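Local structure of ribulose bisphosphate carboxylase (Hyperthermus butylicus DSM 5456, 6HUN) at residues F142-G156 with V315-V327. The protein probably adds CO2 and water to ribulose 1,5-bisphosphate, giving two molecules of 3-phosphoglycerate, in an archaeal AMP degradation pathway. Residues are numbered along the deposited sequence; the frame is centred on the assembly and turned at random.
Sequences FPPSYLETFPGPNKG and VAKLARMAGVDHV
Met321 meets Phe142, Leu147 and Phe150 where the segment leaving the N-terminal sheet of this form III Rubisco runs past the end of a helix of the eight-stranded alpha/beta (TIM) barrel. Helix 312-322 and strand 326-328 belong to the barrel. Residues 142-156 pass over the helix's C-terminal end and lead into helix 156-164.

Met321 starts from a CB turned along the interface. Its CG lies 3.7 Å from Leu147 CD1. SD sits over the Phe142 ring, a Met-aromatic contact, 3.3 Å from CE2. The chain then bends at its last torsion (chi3 58°). This puts CE over the face of both phenylalanine rings, 4.0 Å from the Phe142 centroid and 3.8 Å from that of Phe150. Both are CH-pi contacts, with the methyl held between the two rings. Lys317 CD touches the edge of Phe142 in its plane, while Lys317 NZ forms a salt bridge with Asp139 and a hydrogen bond to Val140 O, both in strand 132-141.

The helix ends in a Schellman motif, with Gly323 at positive phi as its C-prime residue. Gly152 N hydrogen-bonds Met321 O at this end, and Gly152 CA makes a CA-H...O contact with Arg320 O. Pro153 packs its ring on the carbonyls of Arg320 and Val324.

Beyond the turn, Asp325 OD1 accepts two backbone N-H groups. Lys155 N comes from the syn side and Gly156 N from the anti side, both tilted about 25° out of the carboxylate plane toward the same face. OD2 binds Ile292 N of the neighbouring barrel strand. With an alanine in place of Asp325, the amides of Lys155 and Gly156 would probably lose their shared acceptor, and Ile292 N and a bridging water would lose OD2. That water donates to Asp325 OD2 (2.7 Å) and Gly323 O and accepts from Asn154 N at 2.9 Å.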
ATOM      1  N   PHE A 142      20.763   1.604   1.197  1.00 30.88           N
ATOM      2  CA  PHE A 142      20.796   0.275   1.787  1.00 31.87           C
ATOM      3  C   PHE A 142      22.236  -0.219   1.785  1.00 34.97           C
ATOM      4  O   PHE A 142      22.830  -0.303   0.703  1.00 35.32           O
ATOM      5  CB  PHE A 142      19.907  -0.689   1.018  1.00 29.88           C
ATOM      6  CG  PHE A 142      18.460  -0.311   1.089  1.00 32.30           C
ATOM      7  CD1 PHE A 142      17.764  -0.524   2.260  1.00 36.26           C
ATOM      8  CD2 PHE A 142      17.855   0.330   0.059  1.00 33.51           C
ATOM      9  CE1 PHE A 142      16.418  -0.144   2.361  1.00 36.23           C
ATOM     10  CE2 PHE A 142      16.486   0.684   0.142  1.00 29.31           C
ATOM     11  CZ  PHE A 142      15.804   0.459   1.294  1.00 31.95           C
ATOM     12  N   PRO A 143      22.828  -0.545   2.934  1.00 37.44           N
ATOM     13  CA  PRO A 143      24.239  -1.083   2.922  1.00 40.77           C
ATOM     14  C   PRO A 143      24.279  -2.509   2.419  1.00 41.06           C
ATOM     15  O   PRO A 143      23.271  -3.224   2.460  1.00 39.25           O
ATOM     16  CB  PRO A 143      24.665  -1.006   4.388  1.00 43.30           C
ATOM     17  CG  PRO A 143      23.420  -1.105   5.170  1.00 41.41           C
ATOM     18  CD  PRO A 143      22.306  -0.425   4.315  1.00 37.72           C
ATOM     19  N   PRO A 144      25.464  -2.986   1.964  1.00 43.63           N
ATOM     20  CA  PRO A 144      25.531  -4.307   1.338  1.00 44.01           C
ATOM     21  C   PRO A 144      24.976  -5.424   2.190  1.00 44.26           C
ATOM     22  O   PRO A 144      24.389  -6.356   1.653  1.00 43.12           O
ATOM     23  CB  PRO A 144      27.056  -4.500   1.094  1.00 47.61           C
ATOM     24  CG  PRO A 144      27.579  -3.143   0.957  1.00 47.96           C
ATOM     25  CD  PRO A 144      26.714  -2.228   1.822  1.00 46.10           C
ATOM     26  N   SER A 145      25.194  -5.400   3.500  1.00 46.08           N
ATOM     27  CA  SER A 145      24.823  -6.544   4.322  1.00 46.97           C
ATOM     28  C   SER A 145      23.317  -6.644   4.458  1.00 48.21           C
ATOM     29  O   SER A 145      22.764  -7.731   4.653  1.00 43.71           O
ATOM     30  CB  SER A 145      25.482  -6.425   5.690  1.00 54.88           C
ATOM     31  OG  SER A 145      25.068  -5.196   6.271  1.00 59.51           O
ATOM     32  N   TYR A 146      22.637  -5.519   4.336  1.00 43.44           N
ATOM     33  CA  TYR A 146      21.195  -5.565   4.358  1.00 38.36           C
ATOM     34  C   TYR A 146      20.636  -5.770   2.952  1.00 38.39           C
ATOM     35  O   TYR A 146      19.698  -6.562   2.764  1.00 35.49           O
ATOM     36  CB  TYR A 146      20.713  -4.270   4.984  1.00 37.20           C
ATOM     37  CG  TYR A 146      19.190  -4.165   5.143  1.00 34.50           C
ATOM     38  CD1 TYR A 146      18.435  -5.179   5.730  1.00 38.65           C
ATOM     39  CD2 TYR A 146      18.544  -3.048   4.694  1.00 40.64           C
ATOM     40  CE1 TYR A 146      17.021  -5.047   5.873  1.00 35.49           C
ATOM     41  CE2 TYR A 146      17.149  -2.909   4.823  1.00 35.58           C
ATOM     42  CZ  TYR A 146      16.411  -3.889   5.407  1.00 33.63           C
ATOM     43  OH  TYR A 146      15.045  -3.667   5.491  1.00 35.02           O
ATOM     44  N   LEU A 147      21.217  -5.072   1.964  1.00 38.33           N
ATOM     45  CA  LEU A 147      20.732  -5.164   0.588  1.00 33.64           C
ATOM     46  C   LEU A 147      20.811  -6.601   0.086  1.00 37.35           C
ATOM     47  O   LEU A 147      19.889  -7.088  -0.567  1.00 32.70           O
ATOM     48  CB  LEU A 147      21.522  -4.208  -0.315  1.00 33.88           C
ATOM     49  CG  LEU A 147      21.114  -4.137  -1.777  1.00 35.97           C
ATOM     50  CD1 LEU A 147      19.672  -3.617  -1.864  1.00 28.97           C
ATOM     51  CD2 LEU A 147      21.997  -3.229  -2.587  1.00 37.37           C
ATOM     52  N   GLU A 148      21.872  -7.332   0.455  1.00 38.79           N
ATOM     53  CA  GLU A 148      21.950  -8.699  -0.038  1.00 38.51           C
ATOM     54  C   GLU A 148      20.982  -9.667   0.631  1.00 39.93           C
ATOM     55  O   GLU A 148      20.946 -10.826   0.215  1.00 40.63           O
ATOM     56  CB  GLU A 148      23.400  -9.221   0.094  1.00 42.15           C
ATOM     57  CG  GLU A 148      23.908  -9.407   1.521  1.00 46.68           C
ATOM     58  CD  GLU A 148      25.427  -9.750   1.563  1.00 59.70           C
ATOM     59  OE1 GLU A 148      26.164  -9.394   0.608  1.00 61.03           O
ATOM     60  OE2 GLU A 148      25.886 -10.392   2.542  1.00 67.33           O
ATOM     61  N   THR A 149      20.166  -9.281   1.633  1.00 38.98           N
ATOM     62  CA  THR A 149      19.149 -10.207   2.101  1.00 36.32           C
ATOM     63  C   THR A 149      17.924 -10.254   1.186  1.00 37.73           C
ATOM     64  O   THR A 149      16.994 -11.040   1.431  1.00 32.93           O
ATOM     65  CB  THR A 149      18.750  -9.847   3.550  1.00 36.57           C
ATOM     66  OG1 THR A 149      18.047  -8.593   3.623  1.00 34.18           O
ATOM     67  CG2 THR A 149      20.000  -9.757   4.414  1.00 40.09           C
ATOM     68  N   PHE A 150      17.890  -9.410   0.142  1.00 35.91           N
ATOM     69  CA  PHE A 150      16.806  -9.349  -0.810  1.00 29.70           C
ATOM     70  C   PHE A 150      17.246 -10.008  -2.123  1.00 30.05           C
ATOM     71  O   PHE A 150      18.445 -10.013  -2.443  1.00 33.50           O
ATOM     72  CB  PHE A 150      16.426  -7.894  -1.065  1.00 27.73           C
ATOM     73  CG  PHE A 150      15.886  -7.225   0.151  1.00 29.01           C
ATOM     74  CD1 PHE A 150      14.502  -7.269   0.406  1.00 28.60           C
ATOM     75  CD2 PHE A 150      16.717  -6.547   1.019  1.00 28.59           C
ATOM     76  CE1 PHE A 150      13.958  -6.693   1.563  1.00 33.84           C
ATOM     77  CE2 PHE A 150      16.173  -5.945   2.204  1.00 28.30           C
ATOM     78  CZ  PHE A 150      14.794  -6.001   2.451  1.00 32.86           C
ATOM     79  N   PRO A 151      16.332 -10.660  -2.865  1.00 33.37           N
ATOM     80  CA  PRO A 151      16.802 -11.464  -4.030  1.00 29.98           C
ATOM     81  C   PRO A 151      17.101 -10.621  -5.240  1.00 29.89           C
ATOM     82  O   PRO A 151      17.953 -10.999  -6.065  1.00 30.77           O
ATOM     83  CB  PRO A 151      15.621 -12.399  -4.339  1.00 30.74           C
ATOM     84  CG  PRO A 151      14.411 -11.637  -3.746  1.00 31.57           C
ATOM     85  CD  PRO A 151      14.932 -10.954  -2.526  1.00 33.63           C
ATOM     86  N   GLY A 152      16.385  -9.509  -5.377  1.00 28.74           N
ATOM     87  CA  GLY A 152      16.402  -8.732  -6.610  1.00 26.59           C
ATOM     88  C   GLY A 152      15.723  -9.492  -7.731  1.00 27.24           C
ATOM     89  O   GLY A 152      15.088 -10.547  -7.529  1.00 28.70           O
ATOM     90  N   PRO A 153      15.805  -8.951  -8.942  1.00 27.79           N
ATOM     91  CA  PRO A 153      15.122  -9.576 -10.073  1.00 25.11           C
ATOM     92  C   PRO A 153      15.617 -11.001 -10.291  1.00 27.83           C
ATOM     93  O   PRO A 153      16.811 -11.328 -10.071  1.00 30.44           O
ATOM     94  CB  PRO A 153      15.482  -8.647 -11.264  1.00 24.72           C
ATOM     95  CG  PRO A 153      15.812  -7.289 -10.623  1.00 24.76           C
ATOM     96  CD  PRO A 153      16.437  -7.651  -9.269  1.00 24.84           C
ATOM     97  N   ASN A 154      14.678 -11.865 -10.700  1.00 26.95           N
ATOM     98  CA  ASN A 154      15.011 -13.265 -11.020  1.00 30.98           C
ATOM     99  C   ASN A 154      15.767 -13.327 -12.341  1.00 32.57           C
ATOM    100  O   ASN A 154      16.725 -14.085 -12.510  1.00 32.97           O
ATOM    101  CB  ASN A 154      13.748 -14.085 -11.160  1.00 28.66           C
ATOM    102  CG  ASN A 154      14.028 -15.598 -11.237  1.00 32.62           C
ATOM    103  OD1 ASN A 154      14.992 -16.065 -10.679  1.00 32.92           O
ATOM    104  ND2 ASN A 154      13.156 -16.351 -11.901  1.00 34.85           N
ATOM    105  N   LYS A 155      15.321 -12.522 -13.289  1.00 29.37           N
ATOM    106  CA  LYS A 155      15.835 -12.565 -14.669  1.00 35.36           C
ATOM    107  C   LYS A 155      16.607 -11.321 -15.050  1.00 34.28           C
ATOM    108  O   LYS A 155      17.709 -11.434 -15.598  1.00 34.66           O
ATOM    109  CB  LYS A 155      14.689 -12.769 -15.662  1.00 30.07           C
ATOM    110  CG  LYS A 155      13.970 -14.135 -15.519  1.00 33.05           C
ATOM    111  CD  LYS A 155      14.900 -15.234 -15.910  1.00 40.80           C
ATOM    112  CE  LYS A 155      14.226 -16.570 -15.676  1.00 46.82           C
ATOM    113  NZ  LYS A 155      15.046 -17.584 -16.350  1.00 49.75           N
ATOM    114  N   GLY A 156      16.102 -10.167 -14.687  1.00 32.31           N
ATOM    115  CA  GLY A 156      16.718  -8.898 -15.062  1.00 35.25           C
ATOM    116  C   GLY A 156      16.616  -8.634 -16.566  1.00 35.24           C
ATOM    117  O   GLY A 156      15.999  -9.383 -17.331  1.00 33.41           O
ATOM    118  N   VAL A 315      10.148   4.091  -4.483  1.00 16.57           N
ATOM    119  CA  VAL A 315       9.274   2.962  -4.776  1.00 18.89           C
ATOM    120  C   VAL A 315       9.947   2.053  -5.822  1.00 18.38           C
ATOM    121  O   VAL A 315       9.884   0.827  -5.731  1.00 17.61           O
ATOM    122  CB  VAL A 315       7.930   3.490  -5.300  1.00 19.69           C
ATOM    123  CG1 VAL A 315       7.053   2.319  -5.871  1.00 18.85           C
ATOM    124  CG2 VAL A 315       7.197   4.295  -4.203  1.00 17.57           C
ATOM    125  N   ALA A 316      10.564   2.654  -6.848  1.00 15.90           N
ATOM    126  CA  ALA A 316      11.260   1.864  -7.864  1.00 16.41           C
ATOM    127  C   ALA A 316      12.447   1.095  -7.289  1.00 23.68           C
ATOM    128  O   ALA A 316      12.666  -0.089  -7.614  1.00 20.39           O
ATOM    129  CB  ALA A 316      11.749   2.770  -9.044  1.00 17.17           C
ATOM    130  N   LYS A 317      13.200   1.719  -6.395  1.00 20.36           N
ATOM    131  CA  LYS A 317      14.307   1.010  -5.749  1.00 20.45           C
ATOM    132  C   LYS A 317      13.811  -0.172  -4.911  1.00 22.44           C
ATOM    133  O   LYS A 317      14.376  -1.278  -4.971  1.00 20.86           O
ATOM    134  CB  LYS A 317      15.067   2.034  -4.895  1.00 30.05           C
ATOM    135  CG  LYS A 317      16.043   1.445  -3.962  1.00 40.06           C
ATOM    136  CD  LYS A 317      16.681   2.570  -3.162  1.00 43.36           C
ATOM    137  CE  LYS A 317      17.986   2.923  -3.730  1.00 36.06           C
ATOM    138  NZ  LYS A 317      18.833   3.748  -2.818  1.00 29.01           N
ATOM    139  N   LEU A 318      12.710   0.004  -4.185  1.00 17.85           N
ATOM    140  CA  LEU A 318      12.195  -1.123  -3.385  1.00 18.52           C
ATOM    141  C   LEU A 318      11.655  -2.223  -4.303  1.00 17.49           C
ATOM    142  O   LEU A 318      11.760  -3.398  -3.990  1.00 20.17           O
ATOM    143  CB  LEU A 318      11.083  -0.632  -2.441  1.00 20.69           C
ATOM    144  CG  LEU A 318      11.543   0.371  -1.343  1.00 19.75           C
ATOM    145  CD1 LEU A 318      10.285   0.975  -0.648  1.00 18.65           C
ATOM    146  CD2 LEU A 318      12.330  -0.336  -0.316  1.00 20.89           C
ATOM    147  N   ALA A 319      11.012  -1.839  -5.415  1.00 19.95           N
ATOM    148  CA  ALA A 319      10.540  -2.842  -6.382  1.00 19.82           C
ATOM    149  C   ALA A 319      11.690  -3.682  -6.961  1.00 19.28           C
ATOM    150  O   ALA A 319      11.579  -4.909  -7.106  1.00 20.04           O
ATOM    151  CB  ALA A 319       9.796  -2.121  -7.505  1.00 20.96           C
ATOM    152  N   ARG A 320      12.830  -3.048  -7.212  1.00 19.88           N
ATOM    153  CA  ARG A 320      13.979  -3.776  -7.715  1.00 24.34           C
ATOM    154  C   ARG A 320      14.540  -4.714  -6.647  1.00 27.92           C
ATOM    155  O   ARG A 320      14.877  -5.866  -6.928  1.00 23.28           O
ATOM    156  CB  ARG A 320      15.034  -2.767  -8.153  1.00 21.67           C
ATOM    157  CG  ARG A 320      16.335  -3.484  -8.589  1.00 23.84           C
ATOM    158  CD  ARG A 320      17.305  -2.429  -9.254  1.00 24.85           C
ATOM    159  NE  ARG A 320      18.574  -3.084  -9.669  1.00 27.21           N
ATOM    160  CZ  ARG A 320      19.652  -2.439 -10.124  1.00 28.82           C
ATOM    161  NH1 ARG A 320      19.640  -1.113 -10.205  1.00 28.40           N
ATOM    162  NH2 ARG A 320      20.761  -3.119 -10.459  1.00 31.20           N
ATOM    163  N   MET A 321      14.623  -4.239  -5.405  1.00 22.95           N
ATOM    164  CA  MET A 321      15.051  -5.130  -4.310  1.00 26.24           C
ATOM    165  C   MET A 321      14.120  -6.332  -4.156  1.00 25.46           C
ATOM    166  O   MET A 321      14.572  -7.481  -4.021  1.00 24.49           O
ATOM    167  CB  MET A 321      15.067  -4.313  -3.012  1.00 27.07           C
ATOM    168  CG  MET A 321      16.144  -3.270  -3.016  1.00 29.25           C
ATOM    169  SD  MET A 321      15.905  -2.072  -1.667  1.00 30.97           S
ATOM    170  CE  MET A 321      15.956  -3.340  -0.424  1.00 27.77           C
ATOM    171  N   ALA A 322      12.804  -6.074  -4.193  1.00 21.66           N
ATOM    172  CA  ALA A 322      11.829  -7.132  -3.929  1.00 22.67           C
ATOM    173  C   ALA A 322      11.796  -8.122  -5.062  1.00 25.55           C
ATOM    174  O   ALA A 322      11.521  -9.315  -4.832  1.00 29.82           O
ATOM    175  CB  ALA A 322      10.425  -6.543  -3.720  1.00 20.91           C
ATOM    176  N   GLY A 323      12.086  -7.656  -6.282  1.00 25.31           N
ATOM    177  CA  GLY A 323      12.341  -8.596  -7.352  1.00 25.24           C
ATOM    178  C   GLY A 323      11.479  -8.475  -8.582  1.00 24.72           C
ATOM    179  O   GLY A 323      11.393  -9.467  -9.318  1.00 29.81           O
ATOM    180  N   VAL A 324      10.957  -7.262  -8.938  1.00 22.15           N
ATOM    181  CA  VAL A 324      10.387  -7.129 -10.289  1.00 20.48           C
ATOM    182  C   VAL A 324      11.504  -7.199 -11.321  1.00 26.08           C
ATOM    183  O   VAL A 324      12.667  -6.844 -11.056  1.00 28.00           O
ATOM    184  CB  VAL A 324       9.555  -5.836 -10.438  1.00 22.98           C
ATOM    185  CG1 VAL A 324       8.502  -5.729  -9.247  1.00 20.47           C
ATOM    186  CG2 VAL A 324      10.434  -4.652 -10.461  1.00 21.47           C
ATOM    187  N   ASP A 325      11.162  -7.697 -12.512  1.00 22.82           N
ATOM    188  CA  ASP A 325      12.082  -7.618 -13.643  1.00 24.09           C
ATOM    189  C   ASP A 325      11.795  -6.431 -14.542  1.00 23.18           C
ATOM    190  O   ASP A 325      12.665  -6.045 -15.352  1.00 25.82           O
ATOM    191  CB  ASP A 325      11.994  -8.862 -14.494  1.00 25.48           C
ATOM    192  CG  ASP A 325      12.413 -10.104 -13.717  1.00 27.89           C
ATOM    193  OD1 ASP A 325      13.616 -10.247 -13.487  1.00 31.25           O
ATOM    194  OD2 ASP A 325      11.517 -10.835 -13.267  1.00 31.46           O
ATOM    195  N   HIS A 326      10.586  -5.854 -14.448  1.00 22.08           N
ATOM    196  CA  HIS A 326      10.222  -4.691 -15.237  1.00 22.60           C
ATOM    197  C   HIS A 326       9.442  -3.729 -14.342  1.00 25.28           C
ATOM    198  O   HIS A 326       8.649  -4.160 -13.511  1.00 23.11           O
ATOM    199  CB  HIS A 326       9.270  -4.942 -16.420  1.00 25.18           C
ATOM    200  CG  HIS A 326       9.461  -6.203 -17.192  1.00 27.92           C
ATOM    201  ND1 HIS A 326       8.411  -6.775 -17.881  1.00 33.17           N
ATOM    202  CD2 HIS A 326      10.554  -6.944 -17.480  1.00 31.17           C
ATOM    203  CE1 HIS A 326       8.855  -7.823 -18.569  1.00 36.49           C
ATOM    204  NE2 HIS A 326      10.149  -7.952 -18.334  1.00 32.96           N
ATOM    205  N   VAL A 327       9.601  -2.423 -14.555  1.00 23.54           N
ATOM    206  CA  VAL A 327       8.788  -1.494 -13.727  1.00 21.57           C
ATOM    207  C   VAL A 327       8.629  -0.174 -14.478  1.00 21.39           C
ATOM    208  O   VAL A 327       9.527   0.273 -15.202  1.00 23.01           O
ATOM    209  CB  VAL A 327       9.398  -1.274 -12.318  1.00 26.07           C
ATOM    210  CG1 VAL A 327      10.569  -0.331 -12.370  1.00 22.38           C
ATOM    211  CG2 VAL A 327       8.302  -0.609 -11.351  1.00 26.48           C
TER
HETATM  212  O   HOH W   1      11.835 -11.632 -10.677  1.00 25.46           O